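Local structure of uncharacterized protein (Bordetella bronchiseptica, 4XG0) at residues D133-V138 against R201-A206; G397-T402 against Q418-R423. The protein probably acts as a kinase of acid-sugar catabolism, a member of the DUF1537 family with a sugar-binding N-terminal and a nucleotide-binding C-terminal domain. One frame throughout, in Å; residues are numbered along the deposited sequence.

Helices laid on a largely parallel sheet recur in both halves of this chain, and the two contacts illustrate the principle once in each. Contact 1 comes first along the sequence and sets strand 135-139 of the eight-stranded parallel sheet, in the sugar-binding N-terminal domain, against helix 196-205. Contact 2 follows in the C-terminal half, where strand 399-403 of the seven-stranded mixed sheet meets helix 412-421. Their centres lie about 31 Å apart, on opposite sides of the chain's centre, and their nearest atoms remain about 16 Å from each other. The two share neither sheet nor helix: each helps to build a separate layered core.

Contact 1: D133-V138 against R201-A206; sequences DAIAVV and RRIAAA
Ile203, in the last turn of helix 196-205, meets Ile135 and Val137 of strand 135-139, and the side chains that meet are all apolar. Methyl against methyl is the main theme. CG2 of Ile203 lies 3.9 Å from CG2 of Val137 and 4.1 Å from CG2 of Ile135, so a single branch serves both strand residues. Chi1 of -72° holds CG1 of Ile203 beside the backbone N and leaves CG2 anti to it; CG1 then carries CD1 to 4.2 Å from CG1 of Val137. The Val137 and Ile203 side chains cross at about a right angle, each offering two methyls to the other.

A second kind of contact sets a side chain against main chain. Ile135 extends its CG1 arm, chi2 177°, until CD1 rests 3.8 Å from CA of Ala204; the same methyl is 4.1 Å from O of Ile203, close to where the helix gives way to Ala206.

Backbone bonding is directed elsewhere: Ile135 and Val137 pair with Val235 of strand 234-238 on one flank, Ala136 with Val210 of strand 209-212 on the other. Leu223 of helix 217-230 touches both Val137 and Ile203 and extends the apolar layer. The axes of strand 135-138 and helix 201-205 come within 9.8 Å, as befits a helix packed on a parallel sheet in the layered alpha/beta fold of the sugar-binding domain.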
ATOM      1  N   ASP A 133     -15.801   4.177 -18.697  1.00 55.45           N
ATOM      2  CA  ASP A 133     -15.499   5.193 -17.695  1.00 55.98           C
ATOM      3  C   ASP A 133     -14.061   5.093 -17.176  1.00 43.80           C
ATOM      4  O   ASP A 133     -13.741   5.709 -16.174  1.00 43.06           O
ATOM      5  CB  ASP A 133     -16.459   5.063 -16.505  1.00 62.82           C
ATOM      6  CG  ASP A 133     -16.218   3.789 -15.683  1.00 70.34           C
ATOM      7  OD1 ASP A 133     -15.524   2.867 -16.176  1.00 68.27           O
ATOM      8  OD2 ASP A 133     -16.733   3.707 -14.544  1.00 70.80           O
ATOM      9  N   ALA A 134     -13.202   4.332 -17.842  1.00 38.22           N
ATOM     10  CA  ALA A 134     -11.844   4.139 -17.317  1.00 34.72           C
ATOM     11  C   ALA A 134     -11.034   5.429 -17.425  1.00 33.70           C
ATOM     12  O   ALA A 134     -11.226   6.245 -18.353  1.00 34.99           O
ATOM     13  CB  ALA A 134     -11.140   2.984 -18.019  1.00 37.76           C
ATOM     14  N   ILE A 135     -10.180   5.659 -16.442  1.00 31.89           N
ATOM     15  CA  ILE A 135      -9.265   6.810 -16.489  1.00 34.48           C
ATOM     16  C   ILE A 135      -7.858   6.240 -16.506  1.00 32.33           C
ATOM     17  O   ILE A 135      -7.500   5.419 -15.643  1.00 29.74           O
ATOM     18  CB  ILE A 135      -9.420   7.731 -15.258  1.00 33.89           C
ATOM     19  CG1 ILE A 135     -10.853   8.252 -15.148  1.00 41.55           C
ATOM     20  CG2 ILE A 135      -8.401   8.874 -15.302  1.00 35.45           C
ATOM     21  CD1 ILE A 135     -11.104   9.104 -13.931  1.00 44.62           C
ATOM     22  N   ALA A 136      -7.043   6.647 -17.473  1.00 31.61           N
ATOM     23  CA  ALA A 136      -5.641   6.228 -17.470  1.00 31.14           C
ATOM     24  C   ALA A 136      -4.920   7.307 -16.709  1.00 30.75           C
ATOM     25  O   ALA A 136      -4.932   8.467 -17.132  1.00 29.03           O
ATOM     26  CB  ALA A 136      -5.085   6.111 -18.901  1.00 30.25           C
ATOM     27  N   VAL A 137      -4.303   6.923 -15.596  1.00 23.27           N
ATOM     28  CA  VAL A 137      -3.614   7.846 -14.712  1.00 22.36           C
ATOM     29  C   VAL A 137      -2.135   7.592 -14.888  1.00 20.11           C
ATOM     30  O   VAL A 137      -1.581   6.614 -14.376  1.00 22.15           O
ATOM     31  CB  VAL A 137      -4.050   7.645 -13.263  1.00 24.88           C
ATOM     32  CG1 VAL A 137      -3.397   8.723 -12.371  1.00 22.55           C
ATOM     33  CG2 VAL A 137      -5.592   7.660 -13.174  1.00 30.50           C
ATOM     34  N   VAL A 138      -1.496   8.485 -15.619  1.00 22.77           N
ATOM     35  CA  VAL A 138      -0.186   8.203 -16.173  1.00 23.11           C
ATOM     36  C   VAL A 138       0.897   8.919 -15.388  1.00 19.10           C
ATOM     37  O   VAL A 138       0.928  10.167 -15.299  1.00 22.27           O
ATOM     38  CB  VAL A 138      -0.119   8.654 -17.634  1.00 22.89           C
ATOM     39  CG1 VAL A 138       1.210   8.312 -18.212  1.00 19.71           C
ATOM     40  CG2 VAL A 138      -1.212   7.977 -18.445  1.00 25.57           C
ATOM     41  N   ARG A 201     -10.252  13.823  -6.575  1.00 41.97           N
ATOM     42  CA  ARG A 201     -11.277  14.635  -7.218  1.00 45.25           C
ATOM     43  C   ARG A 201     -10.751  15.241  -8.513  1.00 46.66           C
ATOM     44  O   ARG A 201     -11.417  15.188  -9.545  1.00 41.57           O
ATOM     45  CB  ARG A 201     -11.751  15.745  -6.275  1.00 45.64           C
ATOM     46  CG  ARG A 201     -12.997  15.393  -5.462  1.00 63.90           C
ATOM     47  CD  ARG A 201     -13.170  16.309  -4.244  1.00 67.43           C
ATOM     48  NE  ARG A 201     -13.719  15.577  -3.098  1.00 69.44           N
ATOM     49  CZ  ARG A 201     -13.235  15.620  -1.853  1.00 71.02           C
ATOM     50  NH1 ARG A 201     -13.814  14.906  -0.893  1.00 69.54           N
ATOM     51  NH2 ARG A 201     -12.181  16.374  -1.551  1.00 69.25           N
ATOM     52  N   ARG A 202      -9.555  15.821  -8.462  1.00 39.38           N
ATOM     53  CA  ARG A 202      -9.000  16.491  -9.634  1.00 42.65           C
ATOM     54  C   ARG A 202      -8.642  15.518 -10.773  1.00 43.20           C
ATOM     55  O   ARG A 202      -8.707  15.886 -11.950  1.00 36.09           O
ATOM     56  CB  ARG A 202      -7.784  17.340  -9.242  1.00 43.15           C
ATOM     57  CG  ARG A 202      -8.109  18.414  -8.210  1.00 45.83           C
ATOM     58  CD  ARG A 202      -7.075  19.519  -8.203  1.00 46.74           C
ATOM     59  NE  ARG A 202      -5.772  19.101  -7.686  1.00 41.32           N
ATOM     60  CZ  ARG A 202      -4.612  19.272  -8.313  1.00 43.53           C
ATOM     61  NH1 ARG A 202      -3.491  18.871  -7.742  1.00 43.94           N
ATOM     62  NH2 ARG A 202      -4.552  19.838  -9.510  1.00 52.26           N
ATOM     63  N   ILE A 203      -8.250  14.287 -10.437  1.00 34.83           N
ATOM     64  CA  ILE A 203      -7.943  13.319 -11.481  1.00 38.40           C
ATOM     65  C   ILE A 203      -9.238  12.912 -12.199  1.00 36.25           C
ATOM     66  O   ILE A 203      -9.265  12.722 -13.419  1.00 35.62           O
ATOM     67  CB  ILE A 203      -7.243  12.082 -10.908  1.00 28.03           C
ATOM     68  CG1 ILE A 203      -5.812  12.425 -10.497  1.00 26.52           C
ATOM     69  CG2 ILE A 203      -7.250  10.942 -11.916  1.00 26.12           C
ATOM     70  CD1 ILE A 203      -5.156  11.341  -9.598  1.00 27.03           C
ATOM     71  N   ALA A 204     -10.312  12.764 -11.441  1.00 41.12           N
ATOM     72  CA  ALA A 204     -11.592  12.396 -12.031  1.00 36.42           C
ATOM     73  C   ALA A 204     -12.061  13.496 -12.989  1.00 41.04           C
ATOM     74  O   ALA A 204     -12.566  13.217 -14.074  1.00 41.41           O
ATOM     75  CB  ALA A 204     -12.640  12.173 -10.943  1.00 40.49           C
ATOM     76  N   ALA A 205     -11.882  14.744 -12.575  1.00 40.29           N
ATOM     77  CA  ALA A 205     -12.270  15.881 -13.402  1.00 44.51           C
ATOM     78  C   ALA A 205     -11.494  15.923 -14.721  1.00 47.18           C
ATOM     79  O   ALA A 205     -11.992  16.449 -15.728  1.00 41.30           O
ATOM     80  CB  ALA A 205     -12.078  17.180 -12.631  1.00 46.95           C
ATOM     81  N   ALA A 206     -10.288  15.361 -14.713  1.00 45.85           N
ATOM     82  CA  ALA A 206      -9.388  15.408 -15.870  1.00 41.55           C
ATOM     83  C   ALA A 206      -9.489  14.155 -16.736  1.00 36.58           C
ATOM     84  O   ALA A 206      -8.620  13.886 -17.556  1.00 38.12           O
ATOM     85  CB  ALA A 206      -7.944  15.607 -15.401  1.00 41.61           C
TER

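Contact 2: G397-T402 against Q418-R423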
ATOM      1  N   GLY A 397      -4.566 -15.627  13.935  1.00 18.79           N
ATOM      2  CA  GLY A 397      -4.592 -14.981  12.653  1.00 18.99           C
ATOM      3  C   GLY A 397      -4.505 -13.476  12.675  1.00 18.68           C
ATOM      4  O   GLY A 397      -4.206 -12.870  11.635  1.00 20.18           O
ATOM      5  N   LEU A 398      -4.732 -12.855  13.823  1.00 18.50           N
ATOM      6  CA  LEU A 398      -4.702 -11.402  13.891  1.00 17.32           C
ATOM      7  C   LEU A 398      -3.300 -10.896  13.634  1.00 18.91           C
ATOM      8  O   LEU A 398      -2.363 -11.328  14.298  1.00 15.96           O
ATOM      9  CB  LEU A 398      -5.163 -10.906  15.243  1.00 16.97           C
ATOM     10  CG  LEU A 398      -5.342  -9.397  15.400  1.00 19.45           C
ATOM     11  CD1 LEU A 398      -6.551  -8.883  14.626  1.00 37.32           C
ATOM     12  CD2 LEU A 398      -5.444  -9.061  16.840  1.00 21.90           C
ATOM     13  N   PRO A 399      -3.156  -9.947  12.706  1.00 16.95           N
ATOM     14  CA  PRO A 399      -1.829  -9.332  12.546  1.00 15.25           C
ATOM     15  C   PRO A 399      -1.366  -8.600  13.801  1.00 16.28           C
ATOM     16  O   PRO A 399      -2.153  -7.954  14.504  1.00 16.31           O
ATOM     17  CB  PRO A 399      -2.032  -8.364  11.398  1.00 16.36           C
ATOM     18  CG  PRO A 399      -3.184  -9.002  10.568  1.00 19.34           C
ATOM     19  CD  PRO A 399      -4.109  -9.466  11.689  1.00 18.29           C
ATOM     20  N   VAL A 400      -0.078  -8.754  14.093  1.00 16.03           N
ATOM     21  CA  VAL A 400       0.523  -8.183  15.287  1.00 16.22           C
ATOM     22  C   VAL A 400       1.929  -7.669  14.960  1.00 14.77           C
ATOM     23  O   VAL A 400       2.642  -8.237  14.121  1.00 17.83           O
ATOM     24  CB  VAL A 400       0.605  -9.239  16.453  1.00 21.76           C
ATOM     25  CG1 VAL A 400       1.304 -10.517  15.985  1.00 20.43           C
ATOM     26  CG2 VAL A 400       1.272  -8.661  17.674  1.00 24.98           C
ATOM     27  N   VAL A 401       2.292  -6.573  15.620  1.00 17.71           N
ATOM     28  CA  VAL A 401       3.619  -6.000  15.576  1.00 16.54           C
ATOM     29  C   VAL A 401       4.044  -5.802  17.008  1.00 15.97           C
ATOM     30  O   VAL A 401       3.280  -5.309  17.838  1.00 19.82           O
ATOM     31  CB  VAL A 401       3.613  -4.611  14.879  1.00 19.79           C
ATOM     32  CG1 VAL A 401       4.923  -3.862  15.107  1.00 19.94           C
ATOM     33  CG2 VAL A 401       3.309  -4.736  13.396  1.00 20.57           C
ATOM     34  N   THR A 402       5.268  -6.194  17.311  1.00 19.77           N
ATOM     35  CA  THR A 402       5.787  -5.973  18.634  1.00 21.63           C
ATOM     36  C   THR A 402       7.077  -5.144  18.540  1.00 17.66           C
ATOM     37  O   THR A 402       7.788  -5.130  17.515  1.00 22.22           O
ATOM     38  CB  THR A 402       6.016  -7.316  19.358  1.00 29.52           C
ATOM     39  OG1 THR A 402       6.729  -8.191  18.481  1.00 33.49           O
ATOM     40  CG2 THR A 402       4.680  -7.967  19.697  1.00 26.39           C
ATOM     41  N   GLN A 418       0.363   1.485   9.760  1.00 18.41           N
ATOM     42  CA  GLN A 418       0.235   1.524   8.327  1.00 19.27           C
ATOM     43  C   GLN A 418       0.698   0.196   7.715  1.00 18.73           C
ATOM     44  O   GLN A 418       0.084  -0.296   6.781  1.00 19.99           O
ATOM     45  CB  GLN A 418       1.030   2.719   7.774  1.00 21.68           C
ATOM     46  CG  GLN A 418       1.100   2.765   6.253  1.00 29.22           C
ATOM     47  CD  GLN A 418       1.867   3.978   5.690  1.00 41.49           C
ATOM     48  OE1 GLN A 418       1.544   4.465   4.606  1.00 47.66           O
ATOM     49  NE2 GLN A 418       2.905   4.427   6.397  1.00 44.82           N
ATOM     50  N   ALA A 419       1.761  -0.397   8.270  1.00 19.99           N
ATOM     51  CA  ALA A 419       2.310  -1.655   7.759  1.00 18.70           C
ATOM     52  C   ALA A 419       1.287  -2.754   7.822  1.00 18.42           C
ATOM     53  O   ALA A 419       1.241  -3.601   6.936  1.00 19.23           O
ATOM     54  CB  ALA A 419       3.504  -2.049   8.525  1.00 18.69           C
ATOM     55  N   ILE A 420       0.489  -2.748   8.880  1.00 14.68           N
ATOM     56  CA  ILE A 420      -0.527  -3.802   9.038  1.00 14.67           C
ATOM     57  C   ILE A 420      -1.581  -3.591   7.958  1.00 15.63           C
ATOM     58  O   ILE A 420      -1.994  -4.520   7.260  1.00 18.58           O
ATOM     59  CB  ILE A 420      -1.168  -3.776  10.429  1.00 17.82           C
ATOM     60  CG1 ILE A 420      -0.206  -4.346  11.489  1.00 16.93           C
ATOM     61  CG2 ILE A 420      -2.450  -4.594  10.442  1.00 16.50           C
ATOM     62  CD1 ILE A 420      -0.609  -4.038  12.939  1.00 19.33           C
ATOM     63  N   ARG A 421      -2.024  -2.349   7.815  1.00 19.39           N
ATOM     64  CA  ARG A 421      -3.105  -2.064   6.888  1.00 20.82           C
ATOM     65  C   ARG A 421      -2.688  -2.391   5.466  1.00 18.37           C
ATOM     66  O   ARG A 421      -3.467  -2.895   4.691  1.00 22.62           O
ATOM     67  CB  ARG A 421      -3.477  -0.596   6.956  1.00 20.68           C
ATOM     68  CG  ARG A 421      -4.006  -0.200   8.275  1.00 24.95           C
ATOM     69  CD  ARG A 421      -4.751   1.103   8.240  1.00 32.39           C
ATOM     70  NE  ARG A 421      -5.740   0.975   9.285  1.00 56.19           N
ATOM     71  CZ  ARG A 421      -6.917   0.387   9.116  1.00 49.29           C
ATOM     72  NH1 ARG A 421      -7.297  -0.050   7.920  1.00 56.68           N
ATOM     73  NH2 ARG A 421      -7.723   0.275  10.141  1.00 40.43           N
ATOM     74  N   GLU A 422      -1.433  -2.080   5.141  1.00 20.32           N
ATOM     75  CA  GLU A 422      -0.957  -2.134   3.769  1.00 20.51           C
ATOM     76  C   GLU A 422      -0.341  -3.458   3.349  1.00 16.79           C
ATOM     77  O   GLU A 422       0.339  -3.537   2.347  1.00 17.55           O
ATOM     78  CB  GLU A 422       0.020  -1.001   3.545  1.00 20.61           C
ATOM     79  CG  GLU A 422      -0.688   0.336   3.625  1.00 23.22           C
ATOM     80  CD  GLU A 422       0.194   1.503   3.241  1.00 22.91           C
ATOM     81  OE1 GLU A 422       1.443   1.387   3.298  1.00 27.09           O
ATOM     82  OE2 GLU A 422      -0.396   2.544   2.923  1.00 31.01           O
ATOM     83  N   ARG A 423      -0.560  -4.490   4.168  1.00 17.04           N
ATOM     84  CA  ARG A 423      -0.174  -5.840   3.822  1.00 19.87           C
ATOM     85  C   ARG A 423      -1.417  -6.653   3.546  1.00 18.15           C
ATOM     86  O   ARG A 423      -2.409  -6.517   4.256  1.00 20.32           O
ATOM     87  CB  ARG A 423       0.607  -6.477   4.964  1.00 21.03           C
ATOM     88  CG  ARG A 423       0.884  -7.943   4.770  1.00 26.45           C
ATOM     89  CD  ARG A 423       2.031  -8.416   5.616  1.00 36.92           C
ATOM     90  NE  ARG A 423       3.271  -7.825   5.135  1.00 41.10           N
ATOM     91  CZ  ARG A 423       4.081  -8.398   4.245  1.00 41.50           C
ATOM     92  NH1 ARG A 423       5.175  -7.761   3.865  1.00 43.85           N
ATOM     93  NH2 ARG A 423       3.806  -9.596   3.738  1.00 31.84           N
TER
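Ile420 reaches from helix 412-421 to Pro399 and Val401, two residues of strand 399-403 whose CB atoms point toward the helix. The tight part of the contact is built round this one side chain, which divides its branches between the two partners. CG2 comes up to the proline ring, 3.9 Å from CB of Pro399. The other arm serves the valine: CG1 and CD1 of Ile420 each lie 4.0 Å from CG2 of Val401. Its torsions explain the division, because chi1 of -75° sets CG2 anti to the backbone N and CG1 anti to the carbonyl carbon, while chi2 of 165° keeps the longer arm extended. On the strand, chi1 of 167° places Val401 CG2 beside its own backbone N, and this is the methyl that meets the isoleucine. Val400, between the two strand partners, points away from the helix and touches Ile375 of strand 374-380.

Burial deepens around Val401 and Ile420, which both touch Leu387 of strand 385-391 and Val356 of strand 354-358. Pro399 marks the looser end: it is partly exposed, meets the helix segment through CB, and also touches Phe425 further along the chain. The neighbours of Ile420 in the helix, Ala419 and Arg421, are partly exposed, and Arg421 forms a salt bridge with Asp316. The CA atoms of Pro399 and Ile420 are 6.7 Å apart, a separation bridged by side chains alone. Strand 399-403 pairs in parallel with 354-358 and antiparallel with 385-391, so the chain's last helix packs here against a mixed sheet, as part of the alpha/beta fold of the C-terminal half.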